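Putative creatinine amidohydrolase (Bacteroides fragilis, PDB 3LUB) probably hydrolyses carbon-nitrogen bonds in linear amides, as a zinc-binding member of the creatininase superfamily. Local coordinates at residues M2-V6 with A55-L59; D22-W28 with K113-G119. One frame throughout, in Å; residues are numbered along the deposited sequence.

Contact 1 (M2-V6 with A55-L59); sequences MNKEV and AELAL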
HETATM    1  N   MSE F   2      18.450 -15.688  33.863  1.00 39.79           N
HETATM    2  CA  MSE F   2      17.056 -15.599  33.396  1.00 40.18           C
HETATM    3  C   MSE F   2      16.187 -14.685  34.262  1.00 37.42           C
HETATM    4  O   MSE F   2      16.057 -14.922  35.468  1.00 37.66           O
HETATM    5  CB  MSE F   2      16.443 -16.996  33.402  1.00 40.29           C
HETATM    6  CG  MSE F   2      14.947 -17.043  33.151  1.00 43.85           C
HETATM    7 SE   MSE F   2      14.387 -18.875  32.909  0.75 44.56          SE
HETATM    8  CE  MSE F   2      15.931 -19.420  31.680  1.00 41.34           C
ATOM      9  N   ASN F   3      15.574 -13.670  33.644  1.00 33.56           N
ATOM     10  CA  ASN F   3      14.676 -12.758  34.360  1.00 31.16           C
ATOM     11  C   ASN F   3      13.320 -12.600  33.650  1.00 29.96           C
ATOM     12  O   ASN F   3      13.181 -11.814  32.703  1.00 27.81           O
ATOM     13  CB  ASN F   3      15.364 -11.401  34.587  1.00 31.03           C
ATOM     14  CG  ASN F   3      14.654 -10.548  35.627  1.00 30.09           C
ATOM     15  OD1 ASN F   3      13.451 -10.690  35.875  1.00 33.87           O
ATOM     16  ND2 ASN F   3      15.393  -9.628  36.214  1.00 28.89           N
ATOM     17  N   LYS F   4      12.326 -13.356  34.129  1.00 28.99           N
ATOM     18  CA  LYS F   4      10.996 -13.387  33.524  1.00 29.96           C
ATOM     19  C   LYS F   4      10.229 -12.096  33.804  1.00 28.53           C
ATOM     20  O   LYS F   4       9.212 -11.813  33.156  1.00 27.89           O
ATOM     21  CB  LYS F   4      10.171 -14.592  34.028  1.00 30.66           C
ATOM     22  CG  LYS F   4      10.635 -15.974  33.592  1.00 33.86           C
ATOM     23  CD  LYS F   4       9.578 -17.073  33.980  1.00 32.16           C
ATOM     24  CE  LYS F   4       9.998 -18.533  33.603  1.00 35.15           C
ATOM     25  NZ  LYS F   4       8.845 -19.531  33.643  1.00 29.99           N
ATOM     26  N   GLU F   5      10.702 -11.310  34.767  1.00 27.84           N
ATOM     27  CA  GLU F   5      10.014 -10.067  35.118  1.00 27.63           C
ATOM     28  C   GLU F   5      10.181  -8.952  34.068  1.00 23.78           C
ATOM     29  O   GLU F   5       9.236  -8.176  33.824  1.00 24.32           O
ATOM     30  CB  GLU F   5      10.458  -9.563  36.490  1.00 27.74           C
ATOM     31  CG  GLU F   5       9.542  -8.474  37.057  1.00 29.22           C
ATOM     32  CD  GLU F   5       9.753  -8.227  38.558  1.00 32.72           C
ATOM     33  OE1 GLU F   5      10.618  -8.893  39.191  1.00 40.64           O
ATOM     34  OE2 GLU F   5       9.034  -7.370  39.107  1.00 32.67           O
ATOM     35  N   VAL F   6      11.361  -8.897  33.452  1.00 21.27           N
ATOM     36  CA  VAL F   6      11.685  -7.833  32.498  1.00 20.88           C
ATOM     37  C   VAL F   6      12.152  -8.323  31.109  1.00 20.73           C
ATOM     38  O   VAL F   6      12.351  -7.485  30.208  1.00 20.46           O
ATOM     39  CB  VAL F   6      12.774  -6.888  33.081  1.00 21.34           C
ATOM     40  CG1 VAL F   6      12.317  -6.223  34.406  1.00 16.07           C
ATOM     41  CG2 VAL F   6      14.062  -7.624  33.263  1.00 17.58           C
ATOM     42  N   ALA F  55      16.965  -2.411  32.577  1.00 20.10           N
ATOM     43  CA  ALA F  55      15.649  -2.668  33.187  1.00 21.23           C
ATOM     44  C   ALA F  55      15.804  -3.185  34.621  1.00 20.80           C
ATOM     45  O   ALA F  55      15.088  -2.769  35.537  1.00 22.40           O
ATOM     46  CB  ALA F  55      14.799  -3.704  32.300  1.00 21.24           C
ATOM     47  N   GLU F  56      16.742  -4.098  34.807  1.00 22.29           N
ATOM     48  CA  GLU F  56      17.034  -4.654  36.112  1.00 24.12           C
ATOM     49  C   GLU F  56      17.558  -3.564  37.059  1.00 24.11           C
ATOM     50  O   GLU F  56      17.162  -3.499  38.233  1.00 23.77           O
ATOM     51  CB  GLU F  56      18.067  -5.776  35.982  1.00 24.10           C
ATOM     52  CG  GLU F  56      17.503  -7.082  35.431  1.00 25.19           C
ATOM     53  CD  GLU F  56      18.575  -8.146  35.156  1.00 28.62           C
ATOM     54  OE1 GLU F  56      19.771  -7.794  34.913  1.00 35.17           O
ATOM     55  OE2 GLU F  56      18.219  -9.348  35.163  1.00 34.38           O
ATOM     56  N   LEU F  57      18.439  -2.707  36.549  1.00 23.68           N
ATOM     57  CA  LEU F  57      18.929  -1.585  37.355  1.00 23.34           C
ATOM     58  C   LEU F  57      17.829  -0.609  37.733  1.00 24.94           C
ATOM     59  O   LEU F  57      17.764  -0.212  38.896  1.00 25.89           O
ATOM     60  CB  LEU F  57      20.044  -0.842  36.646  1.00 24.92           C
ATOM     61  CG  LEU F  57      20.771   0.221  37.452  1.00 25.65           C
ATOM     62  CD1 LEU F  57      21.457  -0.422  38.646  1.00 25.81           C
ATOM     63  CD2 LEU F  57      21.745   0.935  36.517  1.00 22.26           C
ATOM     64  N   ALA F  58      16.970  -0.218  36.783  1.00 24.51           N
ATOM     65  CA  ALA F  58      15.890   0.714  37.096  1.00 24.16           C
ATOM     66  C   ALA F  58      14.937   0.121  38.123  1.00 24.96           C
ATOM     67  O   ALA F  58      14.410   0.837  38.965  1.00 26.22           O
ATOM     68  CB  ALA F  58      15.104   1.112  35.832  1.00 24.74           C
ATOM     69  N   LEU F  59      14.670  -1.182  38.018  1.00 25.19           N
ATOM     70  CA  LEU F  59      13.768  -1.851  38.961  1.00 25.89           C
ATOM     71  C   LEU F  59      14.374  -1.899  40.360  1.00 27.05           C
ATOM     72  O   LEU F  59      13.691  -1.569  41.310  1.00 27.25           O
ATOM     73  CB  LEU F  59      13.428  -3.266  38.509  1.00 26.31           C
ATOM     74  CG  LEU F  59      12.412  -4.080  39.322  1.00 27.62           C
ATOM     75  CD1 LEU F  59      11.033  -3.382  39.434  1.00 22.73           C
ATOM     76  CD2 LEU F  59      12.303  -5.471  38.723  1.00 26.01           C
TER

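Contact 2 (D22-W28 with K113-G119); sequences DVIILPW and KLLILSG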
ATOM      1  N   ASP F  22       5.750   0.155  33.394  1.00 24.83           N
ATOM      2  CA  ASP F  22       5.794   1.594  33.111  1.00 26.15           C
ATOM      3  C   ASP F  22       6.283   1.891  31.691  1.00 26.01           C
ATOM      4  O   ASP F  22       5.657   2.677  30.950  1.00 27.45           O
ATOM      5  CB  ASP F  22       6.742   2.272  34.101  1.00 26.38           C
ATOM      6  CG  ASP F  22       6.243   2.188  35.524  1.00 31.87           C
ATOM      7  OD1 ASP F  22       5.173   2.761  35.768  1.00 37.56           O
ATOM      8  OD2 ASP F  22       6.904   1.532  36.368  1.00 31.21           O
ATOM      9  N   VAL F  23       7.407   1.286  31.325  1.00 24.12           N
ATOM     10  CA  VAL F  23       8.024   1.518  29.996  1.00 23.07           C
ATOM     11  C   VAL F  23       8.224   0.217  29.266  1.00 21.45           C
ATOM     12  O   VAL F  23       8.512  -0.768  29.899  1.00 20.18           O
ATOM     13  CB  VAL F  23       9.359   2.274  30.133  1.00 25.08           C
ATOM     14  CG1 VAL F  23       9.891   2.710  28.772  1.00 22.28           C
ATOM     15  CG2 VAL F  23       9.181   3.459  31.095  1.00 22.07           C
ATOM     16  N   ILE F  24       8.039   0.218  27.934  1.00 20.41           N
ATOM     17  CA  ILE F  24       8.335  -0.952  27.075  1.00 18.44           C
ATOM     18  C   ILE F  24       9.598  -0.637  26.288  1.00 17.98           C
ATOM     19  O   ILE F  24       9.790   0.469  25.789  1.00 18.52           O
ATOM     20  CB  ILE F  24       7.163  -1.283  26.071  1.00 18.78           C
ATOM     21  CG1 ILE F  24       5.777  -1.300  26.781  1.00 22.14           C
ATOM     22  CG2 ILE F  24       7.447  -2.555  25.254  1.00 15.61           C
ATOM     23  CD1 ILE F  24       5.689  -2.113  28.045  1.00 22.20           C
ATOM     24  N   ILE F  25      10.480  -1.612  26.173  1.00 17.81           N
ATOM     25  CA  ILE F  25      11.722  -1.443  25.412  1.00 19.41           C
ATOM     26  C   ILE F  25      11.677  -2.413  24.264  1.00 16.78           C
ATOM     27  O   ILE F  25      11.489  -3.599  24.477  1.00 17.79           O
ATOM     28  CB  ILE F  25      13.001  -1.728  26.235  1.00 21.24           C
ATOM     29  CG1 ILE F  25      12.867  -1.228  27.701  1.00 23.60           C
ATOM     30  CG2 ILE F  25      14.124  -1.136  25.543  1.00 15.04           C
ATOM     31  CD1 ILE F  25      12.540   0.165  27.830  1.00 30.14           C
ATOM     32  N   LEU F  26      11.809  -1.903  23.045  1.00 17.38           N
ATOM     33  CA  LEU F  26      11.855  -2.731  21.860  1.00 17.49           C
ATOM     34  C   LEU F  26      13.274  -2.756  21.289  1.00 18.03           C
ATOM     35  O   LEU F  26      13.709  -1.781  20.673  1.00 19.07           O
ATOM     36  CB  LEU F  26      10.848  -2.215  20.823  1.00 18.73           C
ATOM     37  CG  LEU F  26      10.662  -2.979  19.506  1.00 17.03           C
ATOM     38  CD1 LEU F  26      10.152  -4.386  19.812  1.00 10.71           C
ATOM     39  CD2 LEU F  26       9.706  -2.197  18.584  1.00 15.65           C
ATOM     40  N   PRO F  27      14.019  -3.858  21.512  1.00 18.35           N
ATOM     41  CA  PRO F  27      15.286  -3.973  20.831  1.00 18.28           C
ATOM     42  C   PRO F  27      15.050  -4.261  19.323  1.00 18.70           C
ATOM     43  O   PRO F  27      14.174  -5.048  18.953  1.00 18.21           O
ATOM     44  CB  PRO F  27      15.997  -5.137  21.556  1.00 18.89           C
ATOM     45  CG  PRO F  27      15.134  -5.473  22.742  1.00 19.76           C
ATOM     46  CD  PRO F  27      13.755  -5.023  22.367  1.00 20.07           C
ATOM     47  N   TRP F  28      15.791  -3.561  18.469  1.00 18.75           N
ATOM     48  CA  TRP F  28      15.614  -3.703  17.043  1.00 17.27           C
ATOM     49  C   TRP F  28      16.973  -3.838  16.416  1.00 16.57           C
ATOM     50  O   TRP F  28      17.855  -2.928  16.523  1.00 16.98           O
ATOM     51  CB  TRP F  28      14.846  -2.507  16.489  1.00 16.76           C
ATOM     52  CG  TRP F  28      14.237  -2.751  15.182  1.00 15.35           C
ATOM     53  CD1 TRP F  28      14.846  -3.289  14.088  1.00 15.30           C
ATOM     54  CD2 TRP F  28      12.886  -2.485  14.800  1.00 13.93           C
ATOM     55  NE1 TRP F  28      13.972  -3.350  13.043  1.00 16.73           N
ATOM     56  CE2 TRP F  28      12.763  -2.856  13.439  1.00 15.12           C
ATOM     57  CE3 TRP F  28      11.781  -1.931  15.458  1.00 11.18           C
ATOM     58  CZ2 TRP F  28      11.569  -2.718  12.722  1.00 14.49           C
ATOM     59  CZ3 TRP F  28      10.612  -1.793  14.761  1.00 16.71           C
ATOM     60  CH2 TRP F  28      10.504  -2.192  13.397  1.00 18.06           C
ATOM     61  N   LYS F 113       4.256   4.282  26.661  1.00 19.59           N
ATOM     62  CA  LYS F 113       5.633   4.721  26.553  1.00 20.24           C
ATOM     63  C   LYS F 113       6.498   3.582  26.022  1.00 19.92           C
ATOM     64  O   LYS F 113       6.490   2.456  26.586  1.00 19.65           O
ATOM     65  CB  LYS F 113       6.150   5.124  27.929  1.00 21.77           C
ATOM     66  CG  LYS F 113       5.387   6.262  28.517  1.00 27.22           C
ATOM     67  CD  LYS F 113       5.856   6.592  29.895  1.00 35.64           C
ATOM     68  CE  LYS F 113       5.205   7.890  30.382  1.00 39.51           C
ATOM     69  NZ  LYS F 113       5.342   7.981  31.871  1.00 42.87           N
ATOM     70  N   LEU F 114       7.244   3.869  24.954  1.00 18.84           N
ATOM     71  CA  LEU F 114       8.061   2.864  24.292  1.00 18.64           C
ATOM     72  C   LEU F 114       9.391   3.457  23.920  1.00 17.92           C
ATOM     73  O   LEU F 114       9.450   4.560  23.389  1.00 19.13           O
ATOM     74  CB  LEU F 114       7.333   2.359  23.012  1.00 19.99           C
ATOM     75  CG  LEU F 114       8.042   1.409  22.045  1.00 15.90           C
ATOM     76  CD1 LEU F 114       8.293   0.002  22.631  1.00 11.93           C
ATOM     77  CD2 LEU F 114       7.260   1.299  20.712  1.00 18.03           C
ATOM     78  N   LEU F 115      10.472   2.728  24.191  1.00 18.23           N
ATOM     79  CA  LEU F 115      11.781   3.063  23.655  1.00 17.17           C
ATOM     80  C   LEU F 115      12.190   1.995  22.675  1.00 17.42           C
ATOM     81  O   LEU F 115      12.201   0.819  23.027  1.00 18.38           O
ATOM     82  CB  LEU F 115      12.833   3.162  24.748  1.00 17.92           C
ATOM     83  CG  LEU F 115      14.254   3.417  24.222  1.00 18.73           C
ATOM     84  CD1 LEU F 115      14.358   4.854  23.759  1.00 16.44           C
ATOM     85  CD2 LEU F 115      15.319   3.054  25.208  1.00 18.35           C
ATOM     86  N   ILE F 116      12.544   2.416  21.464  1.00 17.13           N
ATOM     87  CA  ILE F 116      13.183   1.548  20.479  1.00 17.69           C
ATOM     88  C   ILE F 116      14.695   1.631  20.680  1.00 18.40           C
ATOM     89  O   ILE F 116      15.268   2.693  20.511  1.00 17.72           O
ATOM     90  CB  ILE F 116      12.836   1.931  18.999  1.00 18.57           C
ATOM     91  CG1 ILE F 116      11.306   1.961  18.785  1.00 19.55           C
ATOM     92  CG2 ILE F 116      13.491   0.941  18.057  1.00 12.55           C
ATOM     93  CD1 ILE F 116      10.830   2.735  17.550  1.00 17.83           C
ATOM     94  N   LEU F 117      15.313   0.519  21.107  1.00 17.59           N
ATOM     95  CA  LEU F 117      16.756   0.476  21.299  1.00 17.14           C
ATOM     96  C   LEU F 117      17.388  -0.305  20.142  1.00 17.62           C
ATOM     97  O   LEU F 117      17.333  -1.541  20.092  1.00 17.45           O
ATOM     98  CB  LEU F 117      17.119  -0.154  22.660  1.00 16.58           C
ATOM     99  CG  LEU F 117      18.600  -0.111  23.081  1.00 18.46           C
ATOM    100  CD1 LEU F 117      19.142   1.321  23.148  1.00 14.28           C
ATOM    101  CD2 LEU F 117      18.810  -0.820  24.409  1.00 16.13           C
ATOM    102  N   SER F 118      17.970   0.429  19.202  1.00 18.14           N
ATOM    103  CA  SER F 118      18.495  -0.181  18.006  1.00 18.54           C
ATOM    104  C   SER F 118      19.937  -0.653  18.200  1.00 20.34           C
ATOM    105  O   SER F 118      20.747  -0.016  18.844  1.00 20.31           O
ATOM    106  CB  SER F 118      18.404   0.768  16.791  1.00 16.74           C
ATOM    107  OG  SER F 118      18.782   0.092  15.581  1.00 19.25           O
ATOM    108  N   GLY F 119      20.242  -1.787  17.570  1.00 21.35           N
ATOM    109  CA  GLY F 119      21.589  -2.317  17.493  1.00 20.36           C
ATOM    110  C   GLY F 119      22.202  -2.120  16.136  1.00 19.94           C
ATOM    111  O   GLY F 119      23.353  -2.464  15.948  1.00 21.28           O
TER
HETATM  112  O   HOH W   1       4.802   1.746  28.488  1.00 36.04           O

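Contact 1 (M2-V6 with A55-L59)
The CA atoms of Val6 and Ala55 come nearest each other, 6.5 Å apart, where the irregular N-terminal segment 2-6 runs past one side of helix 42-62. An Asx turn shapes that segment: Asn3 OD1 accepts a hydrogen bond from the backbone N of Glu5 at 3.0 Å, with the donor tilted from the carbonyl plane. The other end of the same amide reaches the helix. Asn3 ND2 donates to Glu56 OE2 at 3.0 Å in a nearly straight bond, 169° at the hydrogen, with OE2 lying almost in the amide plane and using its anti lone pair. The two side chains come from opposite directions, the planes of amide and carboxylate turned 39° apart. With OD1 accepting an N-H and ND2 facing a carboxylate, the modelled orientation of the amide is supported and its rotation restrained. Glu56 places CG beside its own backbone N (chi1 -76°) and then runs extended, which carries the carboxylate out from the helix to the loop.

Apolar packing lies beside this polar pair. Val6 sets CB against the methyl of Ala55 at 3.9 Å, while its CG2 lies against Glu56 CG, the two side chains crossing at about a right angle. One turn further along the helix, the Leu59 side chain crosses that of Glu5 in the same manner. The charge of Glu5 is met outside the two segments, by a salt bridge from OE2 to Arg65, and the backbone of Val6 is hydrogen-bonded to Val68. Leu59 CD2 stands 3.8 Å from Glu5 CD and about equally far from both carboxylate oxygens.

Contact 2 (D22-W28 with K113-G119)
Ile24 uses both of its backbone polar atoms on the neighbouring strand: its N donates to Lys113 O at 3.0 Å, and its O receives a hydrogen bond from Leu115 N at 2.8 Å. Leu26 repeats the pattern with Leu115 O and Leu117 N, and Trp28 with Leu117 O and Gly119 N. These bonds, with axes 4.5 Å apart and 24° between their directions, show a parallel pair, and the strand order 66-68, 23-28, 113-118, 140-145 makes it the central one in the four-stranded sheet of the creatininase domain. The backbone polar groups of Ile25 and Pro27 turn away from 113-118 and hydrogen-bond to the backbone of Met67 and Met69, and of Val72.

Where the strands begin, a water donates to Asp22 O at 2.8 Å and to Lys113 O, which thereby accepts twice. Lys113 NZ is satisfied by Met247 O, and Asp22 OD2 by Arg65 N. On the face carrying Ile24, Leu26 and Trp28, Leu114 CD1 lies 3.8 Å from both Ile24 CG2 and Leu26 CB, and Ile116 CG2 meets Trp28 CB. The indole NE1 donates to Phe74 O. Ser118 places OG anti to its own N (chi1 -173°), where it is bonded to the backbone O of His120, a zinc ligand.

The two contacts lie 14 Å apart between centres and do not touch, their nearest atoms being about 6 Å apart. Their segments alternate along the chain, in the order 2-6, 22-28, 55-59 and 113-119; the next regular element after strand 23-28 is helix 42-62, reached through a loop that carries Glu32 and His34. Contact 2 is internal to the sheet, whereas contact 1 holds the N-terminal loop against that helix, 18 Å between its centre and that of the chain. Arg65 is a shared partner of both. Contact 1 is remote from the annotated sites, but the C-terminal ends of the contact 2 strands lead toward the zinc ligands, Gly119 lying near Asp43, which binds both zinc ions from the start of helix 42-62.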